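VP5 (Halorubrum pleomorphic virus 2, PDB 6QGI) is a viral envelope protein that probably brings about fusion of the virus membrane with that of its haloarchaeal host. Local coordinates at residues Leu144-Asn147 and Asn151-Glu154; Gly210-Val213 and Asp218-Val221; Gly180-Asp185 and Gly204-Gly209. All coordinates share one frame; numbering follows the deposited sequence.

Overall arrangement
The three interactions follow the long helix 91-133 and lie on one side of the chain's centre. Interaction 1 comes first and closes the short loop 148-150, just before strand 155-159. Interaction 3 follows. It closes a longer loop, which contains strand 189-193, by bringing 204-209 back to strand 176-186 of the four-stranded sheet. Interaction 2 starts at the next residue and closes the hairpin 212-215/218-221, one face of which rests on helix 37-60. The three loops run in series; none nests or crosses. They are still joined: L146 O probably accepts from K207 N, and L144 N probably donates to T212 O. Interaction 1 thus touches both others, and P211 packs on L206 and V182.

Interaction 1 of 3, residues Leu144-Asn147 and Asn151-Glu154; sequences LMLN and NTIE
L146 and T152 face each other in a single isolated beta bridge, their CA atoms 4.7 Å apart, where the chain doubles back over a three-residue turn. The turn lies in the loop between helix 91-133 and strand 155-159, in the N-terminal part of the envelope protein. Two backbone bonds frame the bridge. I153 N donates to M145 O at 2.9 Å, close to straight at 165°. N147 N donates to N151 O at 3.1 Å and is more bent.

The side chain of N147 adds a third bond beside the turn. Its CG sits between the backbone N and the carbonyl carbon (chi1 56°), which turns OD1 to the start of the returning segment. OD1 accepts from N151 N at 3.2 Å, with the donor above the amide plane. A weak bond from S149 N reaches the same OD1, so one amide oxygen serves the turn twice. The N147 and N151 side chains run alongside each other in the same direction, with their amide planes 48° apart.

M145 and I153 make the apolar side and meet roughly perpendicular. M145 CB meets I153 CG1 at 4.0 Å. Bends at chi2 and chi3 fold the M145 chain so that SD comes near I153 CD1. I153 CG2 reaches the other way, to N147 CB. Beyond the contact, I153 packs on L206 of the neighbouring loop. On the other side of the bridge, L146 CD2 lies 3.5 Å from N151 O, over the returning backbone, and near T152 OG1. T152 is exposed, and a water spans the two segments there: it donates to L144 O and lies 3.0 Å from T152 OG1.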
# COMPACT_ATOMS: atom_id res chain seq x y z
N LEU A 144 6.08 -19.58 -15.71
CA LEU A 144 5.41 -19.77 -17.00
C LEU A 144 6.45 -19.91 -18.13
O LEU A 144 6.32 -20.81 -18.96
CB LEU A 144 4.44 -18.61 -17.29
CG LEU A 144 3.58 -18.72 -18.56
CD1 LEU A 144 2.48 -19.74 -18.40
CD2 LEU A 144 2.99 -17.39 -18.93
N MET A 145 7.48 -19.04 -18.12
CA MET A 145 8.63 -19.01 -19.04
C MET A 145 8.19 -18.77 -20.48
O MET A 145 8.85 -19.23 -21.41
CB MET A 145 9.47 -20.30 -18.94
CG MET A 145 9.97 -20.60 -17.53
SD MET A 145 11.27 -19.47 -16.99
CE MET A 145 12.69 -20.24 -17.76
N LEU A 146 7.09 -18.04 -20.66
CA LEU A 146 6.55 -17.71 -21.97
C LEU A 146 6.72 -16.23 -22.28
O LEU A 146 6.82 -15.41 -21.37
CB LEU A 146 5.05 -18.07 -22.08
CG LEU A 146 4.66 -19.55 -22.11
CD1 LEU A 146 3.17 -19.68 -22.26
CD2 LEU A 146 5.36 -20.29 -23.23
N ASN A 147 6.72 -15.90 -23.58
CA ASN A 147 6.77 -14.52 -24.05
C ASN A 147 5.43 -14.20 -24.75
O ASN A 147 4.49 -15.01 -24.67
CB ASN A 147 7.99 -14.29 -24.97
CG ASN A 147 8.10 -15.21 -26.16
OD1 ASN A 147 7.11 -15.58 -26.80
ND2 ASN A 147 9.33 -15.57 -26.51
N ASN A 151 5.76 -18.53 -26.81
CA ASN A 151 6.96 -19.33 -27.02
C ASN A 151 7.78 -19.37 -25.74
O ASN A 151 7.71 -18.44 -24.95
CB ASN A 151 7.78 -18.77 -28.19
CG ASN A 151 7.39 -19.35 -29.52
OD1 ASN A 151 7.80 -20.45 -29.90
ND2 ASN A 151 6.58 -18.62 -30.27
N THR A 152 8.54 -20.46 -25.53
CA THR A 152 9.35 -20.60 -24.32
C THR A 152 10.61 -19.73 -24.44
O THR A 152 11.36 -19.83 -25.42
CB THR A 152 9.65 -22.08 -24.04
OG1 THR A 152 8.42 -22.80 -23.96
CG2 THR A 152 10.42 -22.29 -22.74
N ILE A 153 10.84 -18.88 -23.43
CA ILE A 153 12.01 -18.00 -23.33
C ILE A 153 13.25 -18.87 -23.06
O ILE A 153 13.10 -19.96 -22.50
CB ILE A 153 11.82 -16.87 -22.27
CG1 ILE A 153 11.61 -17.44 -20.84
CG2 ILE A 153 10.68 -15.92 -22.68
CD1 ILE A 153 11.99 -16.52 -19.72
N GLU A 154 14.44 -18.43 -23.49
CA GLU A 154 15.67 -19.21 -23.32
C GLU A 154 16.04 -19.36 -21.83
O GLU A 154 16.44 -20.45 -21.42
CB GLU A 154 16.85 -18.61 -24.10
CG GLU A 154 16.75 -18.82 -25.60
CD GLU A 154 18.04 -19.22 -26.30
OE1 GLU A 154 19.13 -18.91 -25.78
OE2 GLU A 154 17.94 -19.85 -27.38
O HOH W 1 7.07 -22.63 -21.31

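Interaction 2 of 3, residues Gly210-Val213 and Asp218-Val221; sequences GPTV and DSLV. Unlike the reference sequence in segment 218-221: D218 (reference Asn).
V213 and L220 form the hydrogen-bonded pair of a short antiparallel hairpin, strands 212-215 and 218-221. V213 N donates to L220 O, and L220 N donates to V213 O, both at 2.8 Å. The neighbouring pair, T212 and V221, is non-hydrogen-bonded, and there the CA atoms come within 4.5 Å. This is the tight part. T212 CA also makes a CA-H...O contact with L220 O at 3.3 Å.

The face with V213 and L220 is backed by helix 37-60: V213 rests on A48, and L220 on Y45 and K49. On the other face, T212 and V221 meet obliquely. V221 CG2 lies 3.4 Å from T212 OG1, while CG1, anti to the backbone N (chi1 -170°), extends to G210 O. The polar neighbour of T212 OG1 outside the hairpin is the side-chain amide of N208.

Toward the turn the strands hold each other less closely. D218 and S219 are exposed, and the D218 side chain turns from the facing strand and touches Y45. S219 still reaches across: OG donates to V213 O at 3.1 Å, from well above the carbonyl plane.

V213 O is therefore gripped by two donors, L220 N nearer the plane and S219 OG above it. The double grip ties the V213-L220 pair to the exposed S219, and polar bonds hold the strands together while apolar groups seat the hairpin on the helix.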
# COMPACT_ATOMS: atom_id res chain seq x y z
N GLY A 210 6.13 -9.20 -16.17
CA GLY A 210 6.95 -9.71 -15.08
C GLY A 210 6.84 -11.21 -14.99
O GLY A 210 5.96 -11.80 -15.65
N PRO A 211 7.71 -11.88 -14.20
CA PRO A 211 7.62 -13.35 -14.10
C PRO A 211 6.26 -13.83 -13.60
O PRO A 211 5.64 -13.19 -12.76
CB PRO A 211 8.72 -13.72 -13.09
CG PRO A 211 9.60 -12.54 -13.00
CD PRO A 211 8.80 -11.34 -13.36
N THR A 212 5.79 -14.94 -14.16
CA THR A 212 4.52 -15.54 -13.78
C THR A 212 4.85 -16.77 -12.94
O THR A 212 5.40 -17.74 -13.45
CB THR A 212 3.67 -15.81 -15.02
OG1 THR A 212 3.32 -14.57 -15.61
CG2 THR A 212 2.40 -16.59 -14.71
N VAL A 213 4.55 -16.70 -11.64
CA VAL A 213 4.79 -17.81 -10.72
C VAL A 213 3.52 -18.64 -10.64
O VAL A 213 2.45 -18.11 -10.37
CB VAL A 213 5.27 -17.35 -9.32
CG1 VAL A 213 5.50 -18.54 -8.40
CG2 VAL A 213 6.55 -16.53 -9.43
N ASP A 218 -3.03 -22.34 -9.69
CA ASP A 218 -3.07 -20.91 -9.39
C ASP A 218 -1.74 -20.29 -9.76
O ASP A 218 -0.69 -20.91 -9.58
CB ASP A 218 -3.41 -20.64 -7.92
CG ASP A 218 -4.54 -21.51 -7.40
OD1 ASP A 218 -5.67 -21.38 -7.91
OD2 ASP A 218 -4.27 -22.33 -6.49
N SER A 219 -1.79 -19.10 -10.33
CA SER A 219 -0.63 -18.39 -10.82
C SER A 219 -0.72 -16.90 -10.51
O SER A 219 -1.81 -16.40 -10.21
CB SER A 219 -0.51 -18.62 -12.32
OG SER A 219 0.60 -17.93 -12.87
N LEU A 220 0.42 -16.19 -10.57
CA LEU A 220 0.42 -14.75 -10.33
C LEU A 220 1.58 -14.06 -11.04
O LEU A 220 2.65 -14.64 -11.19
CB LEU A 220 0.43 -14.40 -8.82
CG LEU A 220 1.62 -14.85 -7.97
CD1 LEU A 220 2.75 -13.84 -8.01
CD2 LEU A 220 1.19 -15.02 -6.56
N VAL A 221 1.35 -12.80 -11.43
CA VAL A 221 2.36 -11.94 -12.04
C VAL A 221 2.80 -10.94 -10.99
O VAL A 221 1.98 -10.40 -10.24
CB VAL A 221 1.87 -11.25 -13.34
CG1 VAL A 221 3.02 -10.56 -14.07
CG2 VAL A 221 1.20 -12.24 -14.26

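Interaction 3 of 3, residues Gly180-Asp185 and Gly204-Gly209; sequences GTVEVD and GDLKNG
Along segment 180-185, V182 is the first residue to reach 204-209, and it does so lightly. Its CG1 comes within 4.5 Å of L206 CD1. The V182 side chain also touches W117 and V121 of helix 91-133 and L156 of strand 155-159. This places the contact on the helix-facing side of the four-stranded antiparallel sheet.

E183 points away from the loop.

V184 returns to the loop and carries most of the contact. Its two methyls divide the work. CG2 presses on the branch point of L206, 3.7 Å from CG, and is 4.1 Å from both CD1 and CD2, so it sits over the fork of the leucine. A chi1 near 180° (-179°) sends V184 CG1 away from the backbone N, toward G204 O at 4.0 Å. I153 also touches V184 and extends this apolar patch.

The loop presents L206 from the first position of a type I turn, L206 to G209, closed by G209 N donating to L206 O at 2.7 Å. Y193 OH of the adjacent strand binds L206 N.

All four touching residues are buried, and between the segments the contact is purely van der Waals. Across it only apolar packing and the approach to G204 O act, while the backbone N and O of L206 are satisfied by Y193 and by the turn.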
# COMPACT_ATOMS: atom_id res chain seq x y z
N GLY A 180 18.50 -3.33 -9.55
CA GLY A 180 18.38 -4.71 -9.99
C GLY A 180 17.57 -4.85 -11.25
O GLY A 180 16.63 -4.08 -11.47
N THR A 181 17.94 -5.82 -12.12
CA THR A 181 17.22 -6.04 -13.37
C THR A 181 16.67 -7.45 -13.50
O THR A 181 17.31 -8.41 -13.08
CB THR A 181 18.07 -5.72 -14.61
OG1 THR A 181 19.18 -6.61 -14.69
CG2 THR A 181 18.51 -4.27 -14.68
N VAL A 182 15.49 -7.55 -14.12
CA VAL A 182 14.84 -8.81 -14.48
C VAL A 182 15.27 -9.07 -15.93
O VAL A 182 14.94 -8.28 -16.81
CB VAL A 182 13.30 -8.78 -14.26
CG1 VAL A 182 12.68 -10.13 -14.60
CG2 VAL A 182 12.95 -8.38 -12.83
N GLU A 183 16.07 -10.12 -16.14
CA GLU A 183 16.65 -10.49 -17.43
C GLU A 183 15.88 -11.60 -18.13
O GLU A 183 15.54 -12.61 -17.51
CB GLU A 183 18.11 -10.94 -17.20
CG GLU A 183 18.93 -11.20 -18.44
CD GLU A 183 20.38 -11.57 -18.19
OE1 GLU A 183 21.00 -12.19 -19.08
OE2 GLU A 183 20.91 -11.23 -17.10
N VAL A 184 15.64 -11.42 -19.44
CA VAL A 184 15.02 -12.40 -20.33
C VAL A 184 16.08 -12.77 -21.36
O VAL A 184 16.39 -11.94 -22.22
CB VAL A 184 13.70 -11.90 -21.00
CG1 VAL A 184 13.10 -12.98 -21.91
CG2 VAL A 184 12.69 -11.44 -19.97
N ASP A 185 16.66 -13.97 -21.24
CA ASP A 185 17.70 -14.46 -22.16
C ASP A 185 17.08 -14.79 -23.52
O ASP A 185 16.09 -15.53 -23.58
CB ASP A 185 18.43 -15.68 -21.57
CG ASP A 185 19.70 -16.08 -22.30
OD1 ASP A 185 19.60 -16.74 -23.35
OD2 ASP A 185 20.80 -15.75 -21.80
N GLY A 204 8.85 -10.30 -27.61
CA GLY A 204 9.96 -10.99 -26.96
C GLY A 204 9.92 -10.86 -25.44
O GLY A 204 10.62 -11.60 -24.74
N ASP A 205 9.12 -9.92 -24.93
CA ASP A 205 8.97 -9.67 -23.50
C ASP A 205 8.14 -10.76 -22.84
O ASP A 205 7.30 -11.37 -23.51
CB ASP A 205 8.31 -8.30 -23.27
CG ASP A 205 9.17 -7.13 -23.72
OD1 ASP A 205 10.26 -7.38 -24.27
OD2 ASP A 205 8.74 -5.98 -23.54
N LEU A 206 8.35 -10.99 -21.52
CA LEU A 206 7.60 -11.96 -20.72
C LEU A 206 6.11 -11.74 -20.99
O LEU A 206 5.66 -10.59 -20.95
CB LEU A 206 7.90 -11.83 -19.21
CG LEU A 206 9.29 -12.24 -18.72
CD1 LEU A 206 9.52 -11.74 -17.32
CD2 LEU A 206 9.50 -13.74 -18.79
N LYS A 207 5.37 -12.82 -21.32
CA LYS A 207 3.96 -12.80 -21.70
C LYS A 207 3.13 -11.78 -20.91
O LYS A 207 2.29 -11.11 -21.49
CB LYS A 207 3.33 -14.20 -21.53
CG LYS A 207 2.05 -14.38 -22.32
CD LYS A 207 1.22 -15.53 -21.79
CE LYS A 207 -0.17 -15.49 -22.37
NZ LYS A 207 -1.03 -16.55 -21.78
N ASN A 208 3.40 -11.66 -19.60
CA ASN A 208 2.64 -10.78 -18.73
C ASN A 208 3.51 -9.71 -18.08
O ASN A 208 3.16 -9.20 -17.02
CB ASN A 208 1.92 -11.61 -17.67
CG ASN A 208 1.11 -12.75 -18.23
OD1 ASN A 208 0.43 -12.62 -19.25
ND2 ASN A 208 1.16 -13.89 -17.57
N GLY A 209 4.62 -9.38 -18.73
CA GLY A 209 5.55 -8.33 -18.31
C GLY A 209 6.60 -8.77 -17.32
O GLY A 209 7.80 -8.67 -17.59